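Local coordinates for hypothetical protein PH0226 (Pyrococcus horikoshii, PDB 1VE3) that binds S-adenosylmethionine as a dimer of Rossmann-like subunits and is probably a SAM-dependent methyltransferase whose substrate is unknown, at residues Gly65-Ser69 and Glu70-Arg74; Asp15-Gln19 and Glu20-Arg24; Phe3-Tyr6 and Tyr7-Pro11; Ser53-Leu56 and Glu57-Phe61. All blocks are in the same frame, centred on the assembly; numbering follows the deposited sequence.

Contact 1. Residues Gly65-Ser69 and Glu70-Arg74; sequences GVDIS and EDMIR. With SAM (S-adenosylmethionine), chain C.
E70 begins helix 70-82 directly after its N-cap, S69. D71 follows, its CB 3.6 Å from S69 OG. M72 N makes the capping bond: S69 OG, which chi1 (162°) sets opposite its own backbone N, accepts from it nearly straight on (3.0 Å, 169°). M72, modelled as selenomethionine, has CG pressed tightly on S69 CB, at 3.5 Å, and bends at chi2 and chi3 carry SE to 3.9 Å from O3' of S-adenosylmethionine. I73 N closes the first helical turn on S69 O, while I73 CD1 packs against D67 CB at 3.6 Å. R74 turns back end-on to D71, NH1 and NH2 both gripping OD1, the latter at 2.9 Å in a salt bridge.

D67 ends strand 62-67 of this beta-alpha-beta unit, the usual place for the ribose-binding acid of a class I methyltransferase. Its OD2 accepts from ligand O3' (2.8 Å) and from G48 N; its OD1 accepts from O2' at a modelled distance, 2.5 Å, that is doubtfully short and, by its anti lone pair, from S69 N in an Asx turn. Replacing D67 with an alanine would probably leave both ribose hydroxyls without their acceptor and S69 N without its turn bond. Four donors thus converge on one carboxylate, which is likely to favour its charged form and fix its rotation.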
# COMPACT_ATOMS: atom_id res chain seq x y z
N GLY A 65 -13.96 -15.97 5.49
CA GLY A 65 -13.83 -14.69 6.16
C GLY A 65 -15.04 -14.33 6.98
O GLY A 65 -16.17 -14.39 6.49
N VAL A 66 -14.81 -13.94 8.24
CA VAL A 66 -15.89 -13.58 9.15
C VAL A 66 -15.71 -12.18 9.76
O VAL A 66 -14.64 -11.86 10.26
CB VAL A 66 -15.99 -14.61 10.31
CG1 VAL A 66 -17.09 -14.20 11.29
CG2 VAL A 66 -16.27 -16.00 9.74
N ASP A 67 -16.76 -11.37 9.73
CA ASP A 67 -16.71 -10.02 10.30
C ASP A 67 -18.11 -9.67 10.80
O ASP A 67 -19.10 -10.15 10.26
CB ASP A 67 -16.24 -8.99 9.27
CG ASP A 67 -15.77 -7.68 9.91
OD1 ASP A 67 -16.61 -6.93 10.45
OD2 ASP A 67 -14.56 -7.40 9.86
N ILE A 68 -18.17 -8.86 11.85
CA ILE A 68 -19.43 -8.46 12.47
C ILE A 68 -20.14 -7.33 11.72
O ILE A 68 -21.32 -7.09 11.93
CB ILE A 68 -19.20 -8.02 13.93
CG1 ILE A 68 -20.53 -8.00 14.69
CG2 ILE A 68 -18.58 -6.62 13.97
CD1 ILE A 68 -20.44 -7.50 16.10
N SER A 69 -19.41 -6.63 10.86
CA SER A 69 -20.00 -5.53 10.13
C SER A 69 -20.64 -5.92 8.80
O SER A 69 -20.00 -6.53 7.95
CB SER A 69 -18.94 -4.45 9.86
OG SER A 69 -19.38 -3.58 8.82
N GLU A 70 -21.90 -5.56 8.65
CA GLU A 70 -22.62 -5.84 7.42
C GLU A 70 -21.95 -5.11 6.25
O GLU A 70 -21.85 -5.64 5.15
CB GLU A 70 -24.07 -5.39 7.56
CG GLU A 70 -24.92 -6.31 8.42
CD GLU A 70 -25.74 -7.28 7.59
OE1 GLU A 70 -25.18 -7.96 6.71
OE2 GLU A 70 -26.97 -7.37 7.84
N ASP A 71 -21.46 -3.90 6.52
CA ASP A 71 -20.80 -3.08 5.50
C ASP A 71 -19.47 -3.69 5.05
O ASP A 71 -19.17 -3.71 3.86
CB ASP A 71 -20.56 -1.67 6.02
CG ASP A 71 -21.81 -1.01 6.56
OD1 ASP A 71 -22.85 -1.03 5.86
OD2 ASP A 71 -21.76 -0.48 7.69
N MSE A 72 -18.67 -4.15 6.01
CA MSE A 72 -17.39 -4.76 5.69
C MSE A 72 -17.61 -5.97 4.80
O MSE A 72 -16.96 -6.14 3.77
CB MSE A 72 -16.66 -5.19 6.97
CG MSE A 72 -16.17 -4.02 7.83
SE MSE A 72 -14.83 -2.96 6.93
CE MSE A 72 -15.85 -1.33 6.75
N ILE A 73 -18.55 -6.82 5.21
CA ILE A 73 -18.88 -8.03 4.48
C ILE A 73 -19.43 -7.72 3.09
O ILE A 73 -19.10 -8.40 2.12
CB ILE A 73 -19.89 -8.89 5.28
CG1 ILE A 73 -19.25 -9.34 6.60
CG2 ILE A 73 -20.32 -10.10 4.46
CD1 ILE A 73 -17.99 -10.17 6.41
N ARG A 74 -20.27 -6.70 2.99
CA ARG A 74 -20.84 -6.32 1.70
C ARG A 74 -19.73 -5.94 0.72
O ARG A 74 -19.72 -6.40 -0.42
CB ARG A 74 -21.82 -5.15 1.85
CG ARG A 74 -22.61 -4.84 0.58
CD ARG A 74 -23.64 -3.74 0.79
NE ARG A 74 -23.04 -2.51 1.30
CZ ARG A 74 -23.14 -2.09 2.56
NH1 ARG A 74 -23.82 -2.81 3.45
NH2 ARG A 74 -22.54 -0.97 2.94
N SAM C . -8.42 -8.08 9.59
CA SAM C . -8.81 -6.79 8.96
C SAM C . -7.66 -6.29 8.09
O SAM C . -7.93 -5.75 7.01
OXT SAM C . -6.50 -6.46 8.57
CB SAM C . -9.08 -5.81 10.04
CG SAM C . -9.98 -4.74 9.65
SD SAM C . -10.32 -3.51 10.97
CE SAM C . -8.84 -2.81 11.35
C5' SAM C . -11.04 -4.46 12.32
C4' SAM C . -12.40 -5.28 12.01
O4' SAM C . -12.82 -5.99 13.22
C3' SAM C . -13.60 -4.38 11.73
O3' SAM C . -13.78 -4.74 10.27
C2' SAM C . -14.81 -4.89 12.43
O2' SAM C . -16.07 -4.97 11.86
C1' SAM C . -14.20 -6.20 13.06
N9 SAM C . -14.84 -6.57 14.33
C8 SAM C . -15.06 -5.85 15.51
N7 SAM C . -15.67 -6.55 16.44
C5 SAM C . -15.86 -7.77 15.88
C6 SAM C . -16.47 -9.02 16.33
N6 SAM C . -17.00 -9.15 17.56
N1 SAM C . -16.51 -10.13 15.47
C2 SAM C . -15.98 -10.03 14.21
N3 SAM C . -15.39 -8.92 13.68
C4 SAM C . -15.35 -7.81 14.56

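Contact 2. Residues Asp15-Gln19 and Glu20-Arg24; sequences DINSQ and EYRSR. With SAM (S-adenosylmethionine), chain B; SAM (S-adenosylmethionine), chain C.
The type I beta turn D15-S18 runs straight into helix 19-34, whose first turn closes where S18 O accepts from R22 N and Q19 O from S23 N. S18 is the N-cap: Y21 N donates to its OG at 3.1 Å, and the same hydroxyl donates to D15 O in the carbonyl plane. D15 OD1 adds an Asx turn, met by N17 N from above the carboxylate.

The Y21 ring is sandwiched. I16 CA makes a CH-pi contact over one face, 3.9 Å from the centroid, with I16 CG1 running alongside toward CZ; R24 NH1 sits 3.6 Å above the other face, over its centre. Y21 OH is hydrogen-bonded to G51 N. R22 lies extended along the turn, its CG 3.2 Å from S18 O and its guanidinium set 78° to the N17 amide.

The two ends of this segment serve different ligands across the dimer. R24 NH2, salt-bridged to D111, reaches the carboxylate of the S-adenosylmethionine in its own subunit, though the modelled distance is doubtfully short. E20 OE2 makes a salt bridge to R95 of the second subunit, while Q19, extended beyond CG, hydrogen-bonds through NE2 to H115 O of that subunit and takes on OE1 the adenine N6 of its ligand, at 3.0 Å.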
# COMPACT_ATOMS: atom_id res chain seq x y z
N ASP A 15 -10.08 -0.02 1.74
CA ASP A 15 -9.80 0.07 0.31
C ASP A 15 -8.62 -0.83 -0.07
O ASP A 15 -7.47 -0.39 -0.08
CB ASP A 15 -9.50 1.52 -0.08
CG ASP A 15 -9.29 1.69 -1.57
OD1 ASP A 15 -9.26 0.68 -2.30
OD2 ASP A 15 -9.15 2.85 -2.01
N ILE A 16 -8.94 -2.07 -0.41
CA ILE A 16 -7.94 -3.08 -0.77
C ILE A 16 -6.95 -2.65 -1.84
O ILE A 16 -5.85 -3.19 -1.90
CB ILE A 16 -8.62 -4.40 -1.22
CG1 ILE A 16 -9.42 -5.00 -0.06
CG2 ILE A 16 -7.58 -5.41 -1.68
CD1 ILE A 16 -10.17 -6.28 -0.41
N ASN A 17 -7.31 -1.68 -2.67
CA ASN A 17 -6.39 -1.23 -3.71
C ASN A 17 -5.61 0.04 -3.36
O ASN A 17 -4.80 0.51 -4.15
CB ASN A 17 -7.13 -1.03 -5.03
CG ASN A 17 -7.57 -2.34 -5.65
OD1 ASN A 17 -6.76 -3.24 -5.87
ND2 ASN A 17 -8.86 -2.46 -5.93
N SER A 18 -5.85 0.59 -2.17
CA SER A 18 -5.13 1.79 -1.75
C SER A 18 -3.69 1.42 -1.41
O SER A 18 -3.39 0.25 -1.14
CB SER A 18 -5.78 2.41 -0.51
OG SER A 18 -5.60 1.60 0.64
N GLN A 19 -2.81 2.42 -1.44
CA GLN A 19 -1.41 2.19 -1.11
C GLN A 19 -1.31 1.81 0.37
O GLN A 19 -0.47 1.00 0.75
CB GLN A 19 -0.58 3.45 -1.39
CG GLN A 19 -0.56 3.89 -2.86
CD GLN A 19 0.36 5.09 -3.13
OE1 GLN A 19 0.81 5.76 -2.20
NE2 GLN A 19 0.62 5.36 -4.40
N GLU A 20 -2.18 2.39 1.20
CA GLU A 20 -2.17 2.11 2.63
C GLU A 20 -2.41 0.62 2.91
O GLU A 20 -1.64 -0.01 3.64
CB GLU A 20 -3.25 2.92 3.37
CG GLU A 20 -2.96 4.42 3.52
CD GLU A 20 -3.09 5.20 2.22
OE1 GLU A 20 -3.65 4.64 1.25
OE2 GLU A 20 -2.65 6.37 2.17
N TYR A 21 -3.47 0.08 2.32
CA TYR A 21 -3.84 -1.32 2.49
C TYR A 21 -2.78 -2.27 1.91
O TYR A 21 -2.42 -3.27 2.53
CB TYR A 21 -5.19 -1.56 1.82
CG TYR A 21 -6.04 -2.68 2.40
CD1 TYR A 21 -5.61 -4.01 2.37
CD2 TYR A 21 -7.30 -2.41 2.94
CE1 TYR A 21 -6.43 -5.04 2.86
CE2 TYR A 21 -8.12 -3.43 3.42
CZ TYR A 21 -7.68 -4.74 3.38
OH TYR A 21 -8.50 -5.75 3.85
N ARG A 22 -2.28 -1.95 0.71
CA ARG A 22 -1.27 -2.78 0.06
C ARG A 22 -0.01 -2.86 0.90
O ARG A 22 0.62 -3.91 0.99
CB ARG A 22 -0.94 -2.23 -1.33
CG ARG A 22 -2.07 -2.38 -2.33
CD ARG A 22 -1.65 -1.90 -3.72
NE ARG A 22 -2.64 -2.27 -4.73
CZ ARG A 22 -2.49 -2.09 -6.04
NH1 ARG A 22 -1.37 -1.55 -6.51
NH2 ARG A 22 -3.45 -2.47 -6.88
N SER A 23 0.34 -1.74 1.52
CA SER A 23 1.51 -1.66 2.38
C SER A 23 1.41 -2.68 3.51
O SER A 23 2.39 -3.36 3.84
CB SER A 23 1.64 -0.26 2.97
OG SER A 23 2.68 -0.21 3.94
N ARG A 24 0.22 -2.79 4.10
CA ARG A 24 -0.02 -3.73 5.19
C ARG A 24 0.11 -5.17 4.70
O ARG A 24 0.73 -6.01 5.35
CB ARG A 24 -1.41 -3.50 5.77
CG ARG A 24 -1.59 -2.11 6.39
CD ARG A 24 -3.05 -1.85 6.68
NE ARG A 24 -3.60 -2.89 7.54
CZ ARG A 24 -4.67 -3.61 7.26
NH1 ARG A 24 -5.36 -3.43 6.14
NH2 ARG A 24 -5.04 -4.55 8.12
N SAM B . 10.43 8.22 -11.62
CA SAM B . 11.16 6.95 -11.32
C SAM B . 12.05 6.59 -12.50
O SAM B . 13.17 6.11 -12.27
OXT SAM B . 11.55 6.80 -13.65
CB SAM B . 10.14 5.88 -11.11
CG SAM B . 10.61 4.78 -10.29
SD SAM B . 9.38 3.44 -10.03
CE SAM B . 9.04 2.82 -11.55
C5' SAM B . 7.98 4.25 -9.24
C4' SAM B . 8.24 4.99 -7.83
O4' SAM B . 6.99 5.60 -7.36
C3' SAM B . 8.59 4.04 -6.70
O3' SAM B . 10.02 4.49 -6.49
C2' SAM B . 7.87 4.42 -5.45
O2' SAM B . 8.45 4.45 -4.19
C1' SAM B . 7.15 5.72 -5.97
N9 SAM B . 5.86 5.96 -5.31
C8 SAM B . 4.74 5.15 -5.13
N7 SAM B . 3.76 5.74 -4.47
C5 SAM B . 4.25 6.98 -4.20
C6 SAM B . 3.71 8.15 -3.50
N6 SAM B . 2.48 8.16 -2.96
N1 SAM B . 4.50 9.31 -3.39
C2 SAM B . 5.76 9.34 -3.93
N3 SAM B . 6.35 8.31 -4.60
C4 SAM B . 5.55 7.14 -4.70
N SAM C . -8.42 -8.08 9.59
CA SAM C . -8.81 -6.79 8.96
C SAM C . -7.66 -6.29 8.09
O SAM C . -7.93 -5.75 7.01
OXT SAM C . -6.50 -6.46 8.57
CB SAM C . -9.08 -5.81 10.04
CG SAM C . -9.98 -4.74 9.65
SD SAM C . -10.32 -3.51 10.97
CE SAM C . -8.84 -2.81 11.35
C5' SAM C . -11.04 -4.46 12.32
C4' SAM C . -12.40 -5.28 12.01
O4' SAM C . -12.82 -5.99 13.22
C3' SAM C . -13.60 -4.38 11.73
O3' SAM C . -13.78 -4.74 10.27
C2' SAM C . -14.81 -4.89 12.43
O2' SAM C . -16.07 -4.97 11.86
C1' SAM C . -14.20 -6.20 13.06
N9 SAM C . -14.84 -6.57 14.33
C8 SAM C . -15.06 -5.85 15.51
N7 SAM C . -15.67 -6.55 16.44
C5 SAM C . -15.86 -7.77 15.88
C6 SAM C . -16.47 -9.02 16.33
N6 SAM C . -17.00 -9.15 17.56
N1 SAM C . -16.51 -10.13 15.47
C2 SAM C . -15.98 -10.03 14.21
N3 SAM C . -15.39 -8.92 13.68
C4 SAM C . -15.35 -7.81 14.56

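Contact 3. Residues Phe3-Tyr6 and Tyr7-Pro11; sequences FKEY and YRVFP. With SAM (S-adenosylmethionine), chain C.
Y6 swings its ring out with CG opposite the backbone N (chi1 174°), whereas Y7 has CG opposite its carbonyl carbon (chi1 -72°), and these two settings bring the edge of Y6 onto the face of Y7. Y6 CD2 stands 3.8 Å above the centre of the Y7 ring, a T-shaped pair with planes at 66°. Through CD1 Y6 also meets F10, CE1 at 3.8 Å, the rings oblique; F10 in turn has V9 CG1 over one face and Y6 O in the plane of its ring, 3.0 Å from CD1. Y6, Y7 and F10 form an aromatic cluster on the short N-terminal helix 4-9, which contributes Y7 to the ligand pocket, and F191 and F180 extend it. One turn along the helix, E5 OE2 makes a salt bridge to the edge of the R8 guanidinium, 3.1 Å from NH2. Y7 OH, hydrogen-bonded to H115 NE2, lies 3.4 Å from SD of S-adenosylmethionine, where an oxygen so close could help stabilise the positive sulfonium. A leucine in place of Y7 would probably leave H115 NE2 without this partner and deprive the Y6 edge of its aromatic face. Along the backbone, Y7 N donates to F3 O and V9 N to E5 O.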
# COMPACT_ATOMS: atom_id res chain seq x y z
N PHE A 3 -14.57 2.78 14.69
CA PHE A 3 -15.98 2.92 14.32
C PHE A 3 -16.26 3.37 12.88
O PHE A 3 -15.34 3.62 12.10
CB PHE A 3 -16.69 3.84 15.33
CG PHE A 3 -16.39 5.31 15.17
CD1 PHE A 3 -15.42 5.76 14.28
CD2 PHE A 3 -17.09 6.24 15.93
CE1 PHE A 3 -15.17 7.12 14.15
CE2 PHE A 3 -16.84 7.60 15.81
CZ PHE A 3 -15.88 8.05 14.91
N LYS A 4 -17.55 3.48 12.56
CA LYS A 4 -18.03 3.86 11.23
C LYS A 4 -17.28 5.00 10.52
O LYS A 4 -16.76 4.82 9.43
CB LYS A 4 -19.52 4.19 11.30
CG LYS A 4 -20.17 4.50 9.96
CD LYS A 4 -21.67 4.77 10.12
CE LYS A 4 -22.28 5.36 8.85
NZ LYS A 4 -22.20 4.43 7.68
N GLU A 5 -17.23 6.18 11.14
CA GLU A 5 -16.55 7.31 10.51
C GLU A 5 -15.06 7.06 10.31
O GLU A 5 -14.49 7.37 9.27
CB GLU A 5 -16.75 8.58 11.33
CG GLU A 5 -15.95 9.77 10.84
CD GLU A 5 -16.66 11.08 11.09
OE1 GLU A 5 -17.15 11.30 12.22
OE2 GLU A 5 -16.72 11.91 10.14
N TYR A 6 -14.42 6.51 11.33
CA TYR A 6 -13.00 6.21 11.28
C TYR A 6 -12.66 5.36 10.06
O TYR A 6 -11.65 5.58 9.41
CB TYR A 6 -12.61 5.46 12.55
CG TYR A 6 -11.20 4.94 12.59
CD1 TYR A 6 -10.12 5.80 12.75
CD2 TYR A 6 -10.95 3.57 12.52
CE1 TYR A 6 -8.82 5.31 12.86
CE2 TYR A 6 -9.65 3.07 12.62
CZ TYR A 6 -8.60 3.94 12.80
OH TYR A 6 -7.33 3.45 12.98
N TYR A 7 -13.50 4.37 9.78
CA TYR A 7 -13.27 3.48 8.65
C TYR A 7 -13.66 4.10 7.32
O TYR A 7 -13.03 3.85 6.30
CB TYR A 7 -13.99 2.14 8.86
CG TYR A 7 -13.34 1.29 9.93
CD1 TYR A 7 -12.00 0.93 9.85
CD2 TYR A 7 -14.07 0.85 11.04
CE1 TYR A 7 -11.39 0.16 10.85
CE2 TYR A 7 -13.47 0.08 12.04
CZ TYR A 7 -12.13 -0.26 11.94
OH TYR A 7 -11.53 -1.01 12.92
N ARG A 8 -14.70 4.93 7.32
CA ARG A 8 -15.15 5.59 6.09
C ARG A 8 -14.09 6.60 5.63
O ARG A 8 -13.82 6.73 4.43
CB ARG A 8 -16.48 6.32 6.33
CG ARG A 8 -16.98 7.12 5.14
CD ARG A 8 -18.39 7.68 5.35
NE ARG A 8 -18.48 8.53 6.54
CZ ARG A 8 -17.85 9.68 6.69
NH1 ARG A 8 -17.05 10.14 5.73
NH2 ARG A 8 -17.98 10.38 7.82
N VAL A 9 -13.49 7.29 6.59
CA VAL A 9 -12.47 8.29 6.31
C VAL A 9 -11.12 7.74 5.82
O VAL A 9 -10.54 8.29 4.89
CB VAL A 9 -12.23 9.18 7.55
CG1 VAL A 9 -10.91 9.92 7.42
CG2 VAL A 9 -13.37 10.18 7.70
N PHE A 10 -10.62 6.69 6.46
CA PHE A 10 -9.33 6.11 6.07
C PHE A 10 -9.47 4.85 5.22
O PHE A 10 -10.35 4.02 5.46
CB PHE A 10 -8.48 5.81 7.31
CG PHE A 10 -8.27 6.99 8.20
CD1 PHE A 10 -9.12 7.22 9.28
CD2 PHE A 10 -7.26 7.91 7.93
CE1 PHE A 10 -8.95 8.33 10.10
CE2 PHE A 10 -7.08 9.03 8.74
CZ PHE A 10 -7.94 9.24 9.82
N PRO A 11 -8.59 4.69 4.22
CA PRO A 11 -8.60 3.54 3.31
C PRO A 11 -7.85 2.32 3.83
O PRO A 11 -8.06 1.20 3.35
CB PRO A 11 -7.96 4.10 2.06
CG PRO A 11 -6.90 4.98 2.62
CD PRO A 11 -7.64 5.71 3.74
N SAM C . -8.42 -8.08 9.59
CA SAM C . -8.81 -6.79 8.96
C SAM C . -7.66 -6.29 8.09
O SAM C . -7.93 -5.75 7.01
OXT SAM C . -6.50 -6.46 8.57
CB SAM C . -9.08 -5.81 10.04
CG SAM C . -9.98 -4.74 9.65
SD SAM C . -10.32 -3.51 10.97
CE SAM C . -8.84 -2.81 11.35
C5' SAM C . -11.04 -4.46 12.32
C4' SAM C . -12.40 -5.28 12.01
O4' SAM C . -12.82 -5.99 13.22
C3' SAM C . -13.60 -4.38 11.73
O3' SAM C . -13.78 -4.74 10.27
C2' SAM C . -14.81 -4.89 12.43
O2' SAM C . -16.07 -4.97 11.86
C1' SAM C . -14.20 -6.20 13.06
N9 SAM C . -14.84 -6.57 14.33
C8 SAM C . -15.06 -5.85 15.51
N7 SAM C . -15.67 -6.55 16.44
C5 SAM C . -15.86 -7.77 15.88
C6 SAM C . -16.47 -9.02 16.33
N6 SAM C . -17.00 -9.15 17.56
N1 SAM C . -16.51 -10.13 15.47
C2 SAM C . -15.98 -10.03 14.21
N3 SAM C . -15.39 -8.92 13.68
C4 SAM C . -15.35 -7.81 14.56

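Contact 4. Residues Ser53-Leu56 and Glu57-Phe61; sequences SFLL and EDYGF
L55 and Y59 lie side by side and point the same way, L55 CD1 resting 3.6 Å from Y59 CE2. The same ring turns its edge to the backbone, with CD2 3.2 Å from L55 O. Its hydroxyl reaches E29 on helix 19-34, and R188 of the second subunit makes a cation-pi contact with the ring, placing this helix end at the dimer interface.

One residue on, L56 and F61 cross at a slant, their CB atoms 4.1 Å apart, both touching V42 of strand 41-45. The F61 ring comes edge-on to the preceding turn: with CG opposite its carbonyl carbon (chi1 -78°), CD2 sits in plane with L56 O at 3.3 Å. On the far side of the helix F54 presents its ring edge to E57 OE1, the glutamate being extended toward S85 and N86, which bind its other oxygen.

The L56-F61 pair follows from the Schellman motif that ends helix 51-58 and returns the chain to strand 62-67, inside a beta-alpha-beta unit. L56 O takes Y59 N at 2.9 Å, well above the carbonyl plane, and F61 N more weakly; G60 N closes on E57 O. G60 has positive phi (86°), where a CB would jam against the carbonyl O of Y59. D58 N bonds to F54 O, but D58 OD2 lies 3.0 Å from that same oxygen, two acceptors together. An acid so placed is probably unfavourable, its negative charge adding to the negative end of the helix dipole.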
# COMPACT_ATOMS: atom_id res chain seq x y z
N SER A 53 -7.70 -12.31 2.92
CA SER A 53 -8.34 -13.55 2.50
C SER A 53 -7.90 -13.83 1.06
O SER A 53 -7.36 -14.89 0.76
CB SER A 53 -9.86 -13.43 2.59
OG SER A 53 -10.28 -13.33 3.94
N PHE A 54 -8.13 -12.87 0.17
CA PHE A 54 -7.75 -13.01 -1.23
C PHE A 54 -6.27 -13.37 -1.34
O PHE A 54 -5.88 -14.19 -2.16
CB PHE A 54 -8.05 -11.72 -1.99
CG PHE A 54 -9.48 -11.28 -1.88
CD1 PHE A 54 -10.52 -12.19 -2.12
CD2 PHE A 54 -9.80 -9.98 -1.50
CE1 PHE A 54 -11.84 -11.81 -1.97
CE2 PHE A 54 -11.13 -9.59 -1.35
CZ PHE A 54 -12.16 -10.51 -1.59
N LEU A 55 -5.45 -12.75 -0.51
CA LEU A 55 -4.02 -13.04 -0.53
C LEU A 55 -3.76 -14.52 -0.26
O LEU A 55 -3.01 -15.17 -0.99
CB LEU A 55 -3.28 -12.20 0.51
CG LEU A 55 -1.80 -12.54 0.64
CD1 LEU A 55 -1.09 -12.19 -0.65
CD2 LEU A 55 -1.20 -11.77 1.81
N LEU A 56 -4.38 -15.06 0.79
CA LEU A 56 -4.19 -16.47 1.14
C LEU A 56 -4.79 -17.38 0.09
O LEU A 56 -4.22 -18.41 -0.25
CB LEU A 56 -4.80 -16.78 2.51
CG LEU A 56 -4.10 -16.24 3.76
CD1 LEU A 56 -4.74 -16.85 5.00
CD2 LEU A 56 -2.62 -16.58 3.71
N GLU A 57 -5.96 -17.00 -0.42
CA GLU A 57 -6.63 -17.78 -1.45
C GLU A 57 -5.74 -17.97 -2.68
O GLU A 57 -5.77 -19.02 -3.32
CB GLU A 57 -7.93 -17.11 -1.87
CG GLU A 57 -8.63 -17.82 -3.03
CD GLU A 57 -9.70 -16.97 -3.67
OE1 GLU A 57 -9.37 -15.86 -4.13
OE2 GLU A 57 -10.87 -17.42 -3.72
N ASP A 58 -4.96 -16.94 -3.01
CA ASP A 58 -4.08 -17.02 -4.18
C ASP A 58 -2.86 -17.89 -3.90
O ASP A 58 -2.19 -18.35 -4.82
CB ASP A 58 -3.62 -15.63 -4.61
CG ASP A 58 -4.77 -14.70 -4.91
OD1 ASP A 58 -5.84 -15.19 -5.32
OD2 ASP A 58 -4.61 -13.47 -4.73
N TYR A 59 -2.57 -18.11 -2.62
CA TYR A 59 -1.43 -18.93 -2.23
C TYR A 59 -1.86 -20.39 -2.08
O TYR A 59 -1.08 -21.24 -1.63
CB TYR A 59 -0.84 -18.42 -0.92
CG TYR A 59 0.25 -17.40 -1.11
CD1 TYR A 59 1.52 -17.77 -1.56
CD2 TYR A 59 0.03 -16.05 -0.82
CE1 TYR A 59 2.53 -16.84 -1.73
CE2 TYR A 59 1.04 -15.11 -0.99
CZ TYR A 59 2.29 -15.51 -1.44
OH TYR A 59 3.30 -14.58 -1.58
N GLY A 60 -3.10 -20.67 -2.47
CA GLY A 60 -3.60 -22.03 -2.40
C GLY A 60 -4.19 -22.44 -1.06
O GLY A 60 -3.94 -23.55 -0.60
N PHE A 61 -4.97 -21.56 -0.45
CA PHE A 61 -5.61 -21.85 0.83
C PHE A 61 -7.12 -21.81 0.67
O PHE A 61 -7.64 -21.06 -0.16
CB PHE A 61 -5.19 -20.83 1.89
CG PHE A 61 -3.83 -21.06 2.46
CD1 PHE A 61 -3.63 -21.97 3.49
CD2 PHE A 61 -2.73 -20.37 1.96
CE1 PHE A 61 -2.37 -22.18 4.03
CE2 PHE A 61 -1.46 -20.57 2.49
CZ PHE A 61 -1.28 -21.48 3.52

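Contacts 1, 2 and 3 converge on one S-adenosylmethionine: contact 1 takes the ribose, contact 2 the carboxylate end and contact 3 the sulfonium. Contacts 1 and 3 approach to about 4 Å at their nearest atoms, though their centres are about 14 Å apart, while contacts 1 and 2 stay about 8 Å apart. Contacts 2 and 3 meet, E20 OE1 lying 3.5 Å from P11 CG. Contact 4 stands back from the ligand, the S53 side chain about 8 Å from it, yet it adjoins contact 1 in sequence and touches contact 2 where F54 CE2 packs 3.6 Å from I16 CD1. Contacts 2 and 4 both face the second subunit, contact 2 reaching its ligand too.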